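Local structure of P450 epoxidase (Sorangium cellulosum, 1Q5D) at residues D257-L268 and H400-L409; F386-V396 and S408-S416. The protein is a helix-rich haem protein of the cytochrome P450 family that binds a haem and, in this structure, a second ligand. All coordinates share one frame; numbering follows the deposited sequence.

Interaction 1: residues D257-L268 and H400-L409. With HEM (protoporphyrin IX containing Fe), chain B.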
loop_
_atom_site.group_PDB
_atom_site.type_symbol
_atom_site.label_atom_id
_atom_site.label_comp_id
_atom_site.label_asym_id
_atom_site.label_seq_id
_atom_site.Cartn_x
_atom_site.Cartn_y
_atom_site.Cartn_z
ATOM N N ASP A 257 -5.613 2.526 -1.436
ATOM C CA ASP A 257 -5.729 2.607 0.005
ATOM C C ASP A 257 -4.377 2.854 0.691
ATOM O O ASP A 257 -4.299 3.572 1.670
ATOM C CB ASP A 257 -6.410 1.344 0.551
ATOM C CG ASP A 257 -7.918 1.333 0.260
ATOM O OD1 ASP A 257 -8.416 2.295 -0.366
ATOM O OD2 ASP A 257 -8.684 0.421 0.613
ATOM N N THR A 258 -3.325 2.248 0.171
ATOM C CA THR A 258 -1.992 2.452 0.723
ATOM C C THR A 258 -1.718 3.948 0.815
ATOM O O THR A 258 -1.344 4.465 1.868
ATOM C CB THR A 258 -0.939 1.764 -0.171
ATOM O OG1 THR A 258 -1.100 2.204 -1.526
ATOM C CG2 THR A 258 -1.209 0.272 -0.267
ATOM N N THR A 259 -1.932 4.664 -0.284
ATOM C CA THR A 259 -1.599 6.088 -0.291
ATOM C C THR A 259 -2.506 6.923 0.607
ATOM O O THR A 259 -2.074 7.910 1.189
ATOM C CB THR A 259 -1.633 6.640 -1.721
ATOM O OG1 THR A 259 -0.914 5.757 -2.604
ATOM C CG2 THR A 259 -0.872 7.956 -1.781
ATOM N N ILE A 260 -3.777 6.543 0.694
ATOM C CA ILE A 260 -4.695 7.218 1.590
ATOM C C ILE A 260 -4.131 7.176 3.013
ATOM O O ILE A 260 -4.115 8.189 3.736
ATOM C CB ILE A 260 -6.100 6.523 1.532
ATOM C CG1 ILE A 260 -6.706 6.626 0.120
ATOM C CG2 ILE A 260 -7.050 7.112 2.588
ATOM C CD1 ILE A 260 -8.091 5.951 -0.019
ATOM N N TYR A 261 -3.683 5.998 3.432
ATOM C CA TYR A 261 -3.191 5.863 4.805
ATOM C C TYR A 261 -1.851 6.563 5.021
ATOM O O TYR A 261 -1.604 7.113 6.079
ATOM C CB TYR A 261 -3.183 4.401 5.244
ATOM C CG TYR A 261 -4.600 3.862 5.205
ATOM C CD1 TYR A 261 -5.632 4.577 5.781
ATOM C CD2 TYR A 261 -4.910 2.681 4.541
ATOM C CE1 TYR A 261 -6.936 4.120 5.734
ATOM C CE2 TYR A 261 -6.216 2.221 4.481
ATOM C CZ TYR A 261 -7.218 2.960 5.082
ATOM O OH TYR A 261 -8.516 2.527 5.046
ATOM N N LEU A 262 -1.006 6.573 4.006
ATOM C CA LEU A 262 0.244 7.338 4.107
ATOM C C LEU A 262 -0.028 8.814 4.419
ATOM O O LEU A 262 0.562 9.413 5.356
ATOM C CB LEU A 262 1.057 7.193 2.815
ATOM C CG LEU A 262 2.271 8.125 2.664
ATOM C CD1 LEU A 262 3.210 7.942 3.872
ATOM C CD2 LEU A 262 3.012 7.827 1.360
ATOM N N ILE A 263 -0.920 9.403 3.629
ATOM C CA ILE A 263 -1.303 10.785 3.807
ATOM C C ILE A 263 -1.913 10.988 5.188
ATOM O O ILE A 263 -1.540 11.917 5.911
ATOM C CB ILE A 263 -2.291 11.225 2.687
ATOM C CG1 ILE A 263 -1.585 11.213 1.324
ATOM C CG2 ILE A 263 -2.848 12.608 2.991
ATOM C CD1 ILE A 263 -2.501 11.342 0.122
ATOM N N ALA A 264 -2.858 10.129 5.564
ATOM C CA ALA A 264 -3.506 10.268 6.868
ATOM C C ALA A 264 -2.529 10.070 8.024
ATOM O O ALA A 264 -2.510 10.860 8.979
ATOM C CB ALA A 264 -4.705 9.306 6.990
ATOM N N PHE A 265 -1.715 9.020 7.938
ATOM C CA PHE A 265 -0.741 8.734 8.985
ATOM C C PHE A 265 0.296 9.883 9.064
ATOM O O PHE A 265 0.785 10.225 10.139
ATOM C CB PHE A 265 -0.011 7.426 8.685
ATOM C CG PHE A 265 -0.669 6.181 9.260
ATOM C CD1 PHE A 265 -1.984 5.854 8.963
ATOM C CD2 PHE A 265 0.051 5.327 10.063
ATOM C CE1 PHE A 265 -2.572 4.682 9.484
ATOM C CE2 PHE A 265 -0.528 4.157 10.591
ATOM C CZ PHE A 265 -1.843 3.846 10.290
ATOM N N ALA A 266 0.632 10.472 7.924
ATOM C CA ALA A 266 1.613 11.565 7.917
ATOM C C ALA A 266 1.083 12.765 8.686
ATOM O O ALA A 266 1.790 13.317 9.538
ATOM C CB ALA A 266 2.011 11.950 6.480
ATOM N N VAL A 267 -0.156 13.155 8.398
ATOM C CA VAL A 267 -0.800 14.267 9.091
ATOM C C VAL A 267 -0.933 13.966 10.578
ATOM O O VAL A 267 -0.627 14.812 11.414
ATOM C CB VAL A 267 -2.200 14.588 8.492
ATOM C CG1 VAL A 267 -2.989 15.498 9.430
ATOM C CG2 VAL A 267 -2.072 15.232 7.083
ATOM N N LEU A 268 -1.379 12.751 10.904
ATOM C CA LEU A 268 -1.510 12.327 12.297
ATOM C C LEU A 268 -0.182 12.456 13.043
ATOM O O LEU A 268 -0.120 13.021 14.144
ATOM C CB LEU A 268 -2.009 10.876 12.377
ATOM C CG LEU A 268 -2.068 10.284 13.788
ATOM C CD1 LEU A 268 -2.775 11.246 14.756
ATOM C CD2 LEU A 268 -2.777 8.929 13.776
ATOM N N HIS A 400 -9.532 -3.526 8.745
ATOM C CA HIS A 400 -9.077 -3.951 7.417
ATOM C C HIS A 400 -8.047 -5.081 7.566
ATOM O O HIS A 400 -7.154 -4.999 8.413
ATOM C CB HIS A 400 -8.461 -2.751 6.671
ATOM C CG HIS A 400 -8.186 -3.006 5.225
ATOM N ND1 HIS A 400 -7.242 -3.912 4.799
ATOM C CD2 HIS A 400 -8.727 -2.470 4.104
ATOM C CE1 HIS A 400 -7.210 -3.925 3.479
ATOM N NE2 HIS A 400 -8.108 -3.066 3.033
ATOM N N PRO A 401 -8.175 -6.138 6.773
ATOM C CA PRO A 401 -7.300 -7.308 6.915
ATOM C C PRO A 401 -5.826 -7.020 6.651
ATOM O O PRO A 401 -4.969 -7.768 7.141
ATOM C CB PRO A 401 -7.829 -8.282 5.857
ATOM C CG PRO A 401 -8.583 -7.440 4.894
ATOM C CD PRO A 401 -9.181 -6.325 5.712
ATOM N N ALA A 402 -5.533 -5.961 5.897
ATOM C CA ALA A 402 -4.139 -5.653 5.560
ATOM C C ALA A 402 -3.587 -4.389 6.217
ATOM O O ALA A 402 -2.380 -4.256 6.398
ATOM C CB ALA A 402 -3.970 -5.562 4.022
ATOM N N PHE A 403 -4.455 -3.441 6.544
ATOM C CA PHE A 403 -3.999 -2.145 6.988
ATOM C C PHE A 403 -4.487 -1.812 8.375
ATOM O O PHE A 403 -5.587 -2.218 8.782
ATOM C CB PHE A 403 -4.516 -1.048 6.043
ATOM C CG PHE A 403 -4.034 -1.189 4.630
ATOM C CD1 PHE A 403 -4.939 -1.373 3.591
ATOM C CD2 PHE A 403 -2.682 -1.090 4.336
ATOM C CE1 PHE A 403 -4.498 -1.487 2.285
ATOM C CE2 PHE A 403 -2.226 -1.196 3.033
ATOM C CZ PHE A 403 -3.134 -1.402 2.000
ATOM N N ARG A 404 -3.682 -1.032 9.081
ATOM C CA ARG A 404 -4.144 -0.358 10.272
ATOM C C ARG A 404 -4.943 0.854 9.773
ATOM O O ARG A 404 -4.468 1.994 9.837
ATOM C CB ARG A 404 -2.952 0.081 11.141
ATOM C CG ARG A 404 -1.936 -1.034 11.476
ATOM C CD ARG A 404 -0.609 -0.525 12.106
ATOM N NE ARG A 404 -0.893 0.468 13.141
ATOM C CZ ARG A 404 -0.112 1.502 13.425
ATOM N NH1 ARG A 404 1.030 1.681 12.773
ATOM N NH2 ARG A 404 -0.471 2.356 14.370
ATOM N N ASN A 405 -6.155 0.596 9.267
ATOM C CA ASN A 405 -6.905 1.606 8.530
ATOM C C ASN A 405 -7.525 2.670 9.433
ATOM O O ASN A 405 -8.279 2.352 10.360
ATOM C CB ASN A 405 -7.992 0.946 7.650
ATOM C CG ASN A 405 -8.987 0.097 8.458
ATOM O OD1 ASN A 405 -8.597 -0.686 9.327
ATOM N ND2 ASN A 405 -10.294 0.249 8.149
ATOM N N ILE A 406 -7.193 3.931 9.176
ATOM C CA ILE A 406 -7.839 5.032 9.877
ATOM C C ILE A 406 -9.141 5.368 9.168
ATOM O O ILE A 406 -9.147 5.678 7.968
ATOM C CB ILE A 406 -6.941 6.286 9.909
ATOM C CG1 ILE A 406 -5.637 5.996 10.645
ATOM C CG2 ILE A 406 -7.675 7.419 10.615
ATOM C CD1 ILE A 406 -4.612 7.163 10.600
ATOM N N GLU A 407 -10.243 5.297 9.905
ATOM C CA GLU A 407 -11.553 5.565 9.345
ATOM C C GLU A 407 -11.888 7.055 9.354
ATOM O O GLU A 407 -12.574 7.546 8.458
ATOM C CB GLU A 407 -12.622 4.756 10.094
ATOM C CG GLU A 407 -12.457 3.259 9.900
ATOM C CD GLU A 407 -13.472 2.435 10.679
ATOM O OE1 GLU A 407 -13.736 1.299 10.258
ATOM O OE2 GLU A 407 -13.998 2.909 11.699
ATOM N N SER A 408 -11.410 7.761 10.370
ATOM C CA SER A 408 -11.622 9.200 10.485
ATOM C C SER A 408 -10.467 9.854 11.243
ATOM O O SER A 408 -9.930 9.295 12.198
ATOM C CB SER A 408 -12.971 9.509 11.157
ATOM O OG SER A 408 -13.000 9.024 12.485
ATOM N N LEU A 409 -10.076 11.037 10.780
ATOM C CA LEU A 409 -9.038 11.837 11.400
ATOM C C LEU A 409 -9.556 13.267 11.426
ATOM O O LEU A 409 -9.374 14.034 10.476
ATOM C CB LEU A 409 -7.742 11.741 10.579
ATOM C CG LEU A 409 -6.527 12.515 11.094
ATOM C CD1 LEU A 409 -6.322 12.271 12.571
ATOM C CD2 LEU A 409 -5.256 12.162 10.295
HETATM C CHA HEM B . 4.219 -3.759 -4.191
HETATM C CHB HEM B . 3.970 -0.876 -0.337
HETATM C CHC HEM B . 1.997 2.617 -3.084
HETATM C CHD HEM B . 1.712 -0.468 -6.758
HETATM C C1A HEM B . 4.403 -3.246 -2.935
HETATM C C2A HEM B . 5.111 -3.890 -1.853
HETATM C C3A HEM B . 5.026 -3.104 -0.780
HETATM C C4A HEM B . 4.271 -1.931 -1.153
HETATM C CMA HEM B . 5.644 -3.392 0.616
HETATM C CAA HEM B . 5.829 -5.257 -1.947
HETATM C CBA HEM B . 4.942 -6.374 -1.390
HETATM C CGA HEM B . 5.715 -7.681 -1.404
HETATM O O1A HEM B . 5.113 -8.758 -1.101
HETATM O O2A HEM B . 6.934 -7.659 -1.739
HETATM C C1B HEM B . 3.419 0.294 -0.775
HETATM C C2B HEM B . 3.212 1.441 0.073
HETATM C C3B HEM B . 2.658 2.391 -0.663
HETATM C C4B HEM B . 2.495 1.898 -2.015
HETATM C CMB HEM B . 3.531 1.560 1.588
HETATM C CAB HEM B . 2.309 3.770 -0.078
HETATM C CBB HEM B . 1.424 4.576 -0.657
HETATM C C1C HEM B . 1.779 2.116 -4.332
HETATM C C2C HEM B . 1.268 2.843 -5.473
HETATM C C3C HEM B . 1.192 1.973 -6.485
HETATM C C4C HEM B . 1.667 0.686 -6.012
HETATM C CMC HEM B . 0.901 4.351 -5.447
HETATM C CAC HEM B . 0.716 2.168 -7.936
HETATM C CBC HEM B . 0.543 3.387 -8.441
HETATM C C1D HEM B . 2.298 -1.648 -6.378
HETATM C C2D HEM B . 2.284 -2.831 -7.187
HETATM C C3D HEM B . 3.065 -3.858 -6.401
HETATM C C4D HEM B . 3.454 -3.197 -5.185
HETATM C CMD HEM B . 1.633 -3.000 -8.569
HETATM C CAD HEM B . 3.395 -5.301 -6.822
HETATM C CBD HEM B . 4.871 -5.273 -7.239
HETATM C CGD HEM B . 5.335 -6.649 -7.648
HETATM O O1D HEM B . 4.830 -7.639 -7.059
HETATM O O2D HEM B . 6.199 -6.765 -8.568
HETATM N NA HEM B . 3.898 -2.046 -2.484
HETATM N NB HEM B . 2.977 0.585 -2.067
HETATM N NC HEM B . 1.997 0.812 -4.698
HETATM N ND HEM B . 2.985 -1.896 -5.201
HETATM FE FE HEM B . 3.107 -0.567 -3.637
HETATM O O HOH W 1 -8.815 -2.124 0.733
HETATM O O HOH W 2 -10.571 4.561 5.935
HETATM O O HOH W 3 1.180 -1.364 -2.918
#
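In this cytochrome P450 the helix that runs past the haem is lined by the late loop and strand 400-409. At the pocket end, CZ of Phe-403 lies 3.4 Å from CG2 of Thr-258, whose OG1 is 3.5 Å from haem CHC and bonds to Ala-254 O. Phe-403 also touches the second bound ligand. The polar links between the segments run through two waters, without a direct hydrogen bond. Asp-257 OD2 and His-400 NE2 share one, 2.6 Å from each and in the imidazole plane; OD2 also bonds to Ser-177. The other joins Tyr-261 OH to Ile-406 O. With CG anti to its carbonyl carbon (chi1 -61°), Tyr-261 brings its ring to the loop: CA of Asn-405 sits over one face, 4.0 Å from the centroid, and the plane is inclined 52° to that of Phe-403. Phe-265 sets its edge against Arg-404 O, 3.2 Å from CZ, while its CE2 lies over the guanidinium, the planes 83° apart; Asp-298 salt-bridges that guanidinium. CD1 of Ile-406 reaches Phe-265, Ala-264 and Leu-268. Leu-409 CD2 lies 3.3 Å from Ala-264 O and packs on Leu-268 CB and Val-267 CG1. Elsewhere the helix packs against helices 287-297 and 368-385.

Interaction 2: residues F386-V396 and S408-S416; sequences FPEMKLKETPV and SLNVILKPS
Met-389, Val-411 and Leu-413 form the buried apolar centre of a two-part antiparallel pairing, in which the chain leaving helix 368-385 meets the last strand of the chain, 406-412. Met-389, closing a type I turn that starts at Phe-386, has CG anti to its own N (chi1 -178°), which carries the thioether alongside Leu-413 and brings CG 3.9 Å from CB of Val-411. Helix 257-272 adds Leu-271 to this core, touching both Met-389 and Val-411. At the end of the pairing the Phe-386 ring covers Leu-413, whose CD1 stands over its middle, 4.1 Å from the centroid and 8° off the normal, a CH-pi contact; CG of Lys-414 comes to the ring edge. In the other direction, CD2 of Leu-391 meets CD1 of Leu-409 at 3.8 Å, the two side chains at about a right angle, and CB of Pro-395 approaches the same methyl.

Backbone bonds set the register. Lys-390 and Ile-412 are a hydrogen-bonded pair: Lys-390 N to Ile-412 O, 3.1 Å, and Ile-412 N to Lys-390 O, 2.9 Å. Lys-392 N then bonds to Asn-410 O, but Val-396 N bonds to Ser-408 O, a shift of two residues taken up by the loop between, next to a classic beta bulge where Glu-407 and Ser-408 both face Val-396. On the outer side, CG of Lys-392 packs on CD1 of Ile-412, and the Glu-393 carboxylate lies beside the Asn-410 amide, their planes 76° apart. One water links Glu-388 N to Leu-413 O. Another accepts from Asn-410 N at 2.6 Å and donates to Glu-393 OE2 at 2.7 Å.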
loop_
_atom_site.group_PDB
_atom_site.type_symbol
_atom_site.label_atom_id
_atom_site.label_comp_id
_atom_site.label_asym_id
_atom_site.label_seq_id
_atom_site.Cartn_x
_atom_site.Cartn_y
_atom_site.Cartn_z
ATOM N N PHE A 386 -2.751 25.664 6.420
ATOM C CA PHE A 386 -3.333 25.678 7.758
ATOM C C PHE A 386 -2.300 25.251 8.804
ATOM O O PHE A 386 -2.430 24.196 9.434
ATOM C CB PHE A 386 -4.578 24.780 7.808
ATOM C CG PHE A 386 -5.574 25.061 6.717
ATOM C CD1 PHE A 386 -5.502 24.391 5.501
ATOM C CD2 PHE A 386 -6.585 25.996 6.905
ATOM C CE1 PHE A 386 -6.418 24.650 4.489
ATOM C CE2 PHE A 386 -7.502 26.256 5.907
ATOM C CZ PHE A 386 -7.419 25.586 4.693
ATOM N N PRO A 387 -1.279 26.085 9.000
ATOM C CA PRO A 387 -0.139 25.746 9.868
ATOM C C PRO A 387 -0.500 25.524 11.340
ATOM O O PRO A 387 0.269 24.900 12.071
ATOM C CB PRO A 387 0.782 26.970 9.731
ATOM C CG PRO A 387 -0.132 28.079 9.332
ATOM C CD PRO A 387 -1.151 27.433 8.414
ATOM N N GLU A 388 -1.650 26.037 11.763
ATOM C CA GLU A 388 -2.099 25.904 13.147
ATOM C C GLU A 388 -3.069 24.733 13.350
ATOM O O GLU A 388 -3.666 24.604 14.418
ATOM C CB GLU A 388 -2.750 27.208 13.620
ATOM C CG GLU A 388 -1.946 28.466 13.296
ATOM C CD GLU A 388 -0.533 28.427 13.858
ATOM O OE1 GLU A 388 -0.351 27.951 15.003
ATOM O OE2 GLU A 388 0.401 28.866 13.153
ATOM N N MET A 389 -3.225 23.890 12.330
ATOM C CA MET A 389 -4.119 22.728 12.404
ATOM C C MET A 389 -3.904 21.907 13.677
ATOM O O MET A 389 -2.769 21.671 14.081
ATOM C CB MET A 389 -3.918 21.832 11.177
ATOM C CG MET A 389 -4.819 20.604 11.114
ATOM S SD MET A 389 -4.405 19.523 9.693
ATOM C CE MET A 389 -3.532 20.675 8.656
ATOM N N LYS A 390 -4.995 21.469 14.301
ATOM C CA LYS A 390 -4.917 20.665 15.519
ATOM C C LYS A 390 -5.864 19.482 15.452
ATOM O O LYS A 390 -6.928 19.570 14.847
ATOM C CB LYS A 390 -5.297 21.503 16.746
ATOM C CG LYS A 390 -4.256 22.517 17.193
ATOM C CD LYS A 390 -4.259 22.691 18.717
ATOM C CE LYS A 390 -5.636 23.084 19.256
ATOM N NZ LYS A 390 -5.555 23.563 20.679
ATOM N N LEU A 391 -5.475 18.385 16.094
ATOM C CA LEU A 391 -6.340 17.221 16.282
ATOM C C LEU A 391 -7.574 17.567 17.115
ATOM O O LEU A 391 -7.449 18.050 18.244
ATOM C CB LEU A 391 -5.563 16.121 17.012
ATOM C CG LEU A 391 -5.459 14.735 16.385
ATOM C CD1 LEU A 391 -5.054 13.707 17.441
ATOM C CD2 LEU A 391 -6.763 14.341 15.693
ATOM N N LYS A 392 -8.765 17.309 16.579
ATOM C CA LYS A 392 -9.990 17.561 17.333
ATOM C C LYS A 392 -10.206 16.491 18.394
ATOM O O LYS A 392 -10.655 16.785 19.504
ATOM C CB LYS A 392 -11.214 17.636 16.415
ATOM C CG LYS A 392 -12.406 18.338 17.058
ATOM C CD LYS A 392 -13.718 17.897 16.437
ATOM C CE LYS A 392 -14.863 18.789 16.899
ATOM N NZ LYS A 392 -16.002 18.754 15.935
ATOM N N GLU A 393 -9.882 15.251 18.042
ATOM C CA GLU A 393 -10.060 14.122 18.943
ATOM C C GLU A 393 -9.442 12.868 18.334
ATOM O O GLU A 393 -9.089 12.858 17.152
ATOM C CB GLU A 393 -11.543 13.911 19.259
ATOM C CG GLU A 393 -12.198 12.766 18.509
ATOM C CD GLU A 393 -12.739 13.185 17.161
ATOM O OE1 GLU A 393 -13.620 14.072 17.115
ATOM O OE2 GLU A 393 -12.281 12.621 16.146
ATOM N N THR A 394 -9.308 11.825 19.147
ATOM C CA THR A 394 -8.624 10.600 18.739
ATOM C C THR A 394 -9.152 10.039 17.422
ATOM O O THR A 394 -10.365 9.900 17.230
ATOM C CB THR A 394 -8.733 9.527 19.845
ATOM O OG1 THR A 394 -8.855 10.164 21.124
ATOM C CG2 THR A 394 -7.427 8.756 19.966
ATOM N N PRO A 395 -8.240 9.716 16.513
ATOM C CA PRO A 395 -8.622 9.078 15.252
ATOM C C PRO A 395 -9.303 7.740 15.503
ATOM O O PRO A 395 -9.004 7.057 16.478
ATOM C CB PRO A 395 -7.283 8.859 14.538
ATOM C CG PRO A 395 -6.244 8.965 15.606
ATOM C CD PRO A 395 -6.786 9.935 16.617
ATOM N N VAL A 396 -10.222 7.377 14.625
ATOM C CA VAL A 396 -10.885 6.076 14.714
ATOM C C VAL A 396 -10.237 5.074 13.741
ATOM O O VAL A 396 -10.027 5.389 12.563
ATOM C CB VAL A 396 -12.406 6.228 14.431
ATOM C CG1 VAL A 396 -13.118 4.865 14.386
ATOM C CG2 VAL A 396 -13.046 7.167 15.474
ATOM N N SER A 408 -11.410 7.761 10.370
ATOM C CA SER A 408 -11.622 9.200 10.485
ATOM C C SER A 408 -10.467 9.854 11.243
ATOM O O SER A 408 -9.930 9.295 12.198
ATOM C CB SER A 408 -12.971 9.509 11.157
ATOM O OG SER A 408 -13.000 9.024 12.485
ATOM N N LEU A 409 -10.076 11.037 10.780
ATOM C CA LEU A 409 -9.038 11.837 11.400
ATOM C C LEU A 409 -9.556 13.267 11.426
ATOM O O LEU A 409 -9.374 14.034 10.476
ATOM C CB LEU A 409 -7.742 11.741 10.579
ATOM C CG LEU A 409 -6.527 12.515 11.094
ATOM C CD1 LEU A 409 -6.322 12.271 12.571
ATOM C CD2 LEU A 409 -5.256 12.162 10.295
ATOM N N ASN A 410 -10.240 13.612 12.507
ATOM C CA ASN A 410 -10.942 14.882 12.586
ATOM C C ASN A 410 -10.057 15.978 13.152
ATOM O O ASN A 410 -9.440 15.816 14.206
ATOM C CB ASN A 410 -12.230 14.741 13.399
ATOM C CG ASN A 410 -13.364 14.136 12.586
ATOM O OD1 ASN A 410 -13.777 13.001 12.825
ATOM N ND2 ASN A 410 -13.863 14.888 11.610
ATOM N N VAL A 411 -9.990 17.092 12.432
ATOM C CA VAL A 411 -9.127 18.191 12.821
ATOM C C VAL A 411 -9.878 19.511 12.778
ATOM O O VAL A 411 -10.970 19.606 12.203
ATOM C CB VAL A 411 -7.890 18.309 11.893
ATOM C CG1 VAL A 411 -7.088 17.020 11.883
ATOM C CG2 VAL A 411 -8.309 18.701 10.471
ATOM N N ILE A 412 -9.277 20.517 13.402
ATOM C CA ILE A 412 -9.722 21.890 13.275
ATOM C C ILE A 412 -8.617 22.635 12.552
ATOM O O ILE A 412 -7.503 22.757 13.065
ATOM C CB ILE A 412 -9.958 22.512 14.660
ATOM C CG1 ILE A 412 -10.991 21.697 15.443
ATOM C CG2 ILE A 412 -10.387 23.971 14.518
ATOM C CD1 ILE A 412 -10.735 21.654 16.938
ATOM N N LEU A 413 -8.919 23.116 11.353
ATOM C CA LEU A 413 -7.887 23.703 10.506
ATOM C C LEU A 413 -7.353 25.024 11.055
ATOM O O LEU A 413 -6.144 25.193 11.203
ATOM C CB LEU A 413 -8.383 23.849 9.066
ATOM C CG LEU A 413 -8.649 22.518 8.353
ATOM C CD1 LEU A 413 -9.428 22.741 7.072
ATOM C CD2 LEU A 413 -7.344 21.766 8.081
ATOM N N LYS A 414 -8.248 25.956 11.368
ATOM C CA LYS A 414 -7.831 27.229 11.958
ATOM C C LYS A 414 -8.482 27.441 13.323
ATOM O O LYS A 414 -9.540 28.060 13.423
ATOM C CB LYS A 414 -8.149 28.408 11.026
ATOM C CG LYS A 414 -8.621 28.021 9.627
ATOM C CD LYS A 414 -8.959 29.252 8.791
ATOM C CE LYS A 414 -7.699 29.878 8.172
ATOM N NZ LYS A 414 -7.921 31.320 7.825
ATOM N N PRO A 415 -7.850 26.920 14.372
ATOM C CA PRO A 415 -8.409 26.985 15.728
ATOM C C PRO A 415 -8.337 28.389 16.312
ATOM O O PRO A 415 -7.394 29.124 16.014
ATOM C CB PRO A 415 -7.504 26.041 16.537
ATOM C CG PRO A 415 -6.666 25.317 15.520
ATOM C CD PRO A 415 -6.549 26.231 14.340
ATOM N N SER A 416 -9.328 28.741 17.129
ATOM C CA SER A 416 -9.354 30.018 17.844
ATOM C C SER A 416 -10.631 30.175 18.665
ATOM O O SER A 416 -11.461 29.267 18.754
ATOM C CB SER A 416 -9.207 31.200 16.881
ATOM O OG SER A 416 -8.583 32.297 17.530
HETATM O O HOH W 4 -4.236 27.204 10.514
HETATM O O HOH W 5 -10.151 12.123 14.576
#

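Overall arrangement
From the N terminus, helix 257-272 comes first, and interaction 1 closes a long loop when the chain returns to it at 400-409, 132 residues later. Within that span the chain passes through helix 368-385 and leaves it into 386-396, which waits only 12 residues for its partner 408-416 in interaction 2. The segments alternate, so the two closures cross. Both use strand 406-412 and share Ser-408 and Leu-409; their centres are 16 Å apart. They meet directly where Glu-407 N probably bonds to Val-396 O and Leu-268 packs on Pro-395. Together they tie the haem-side helix to a peripheral antiparallel sheet near the C terminus.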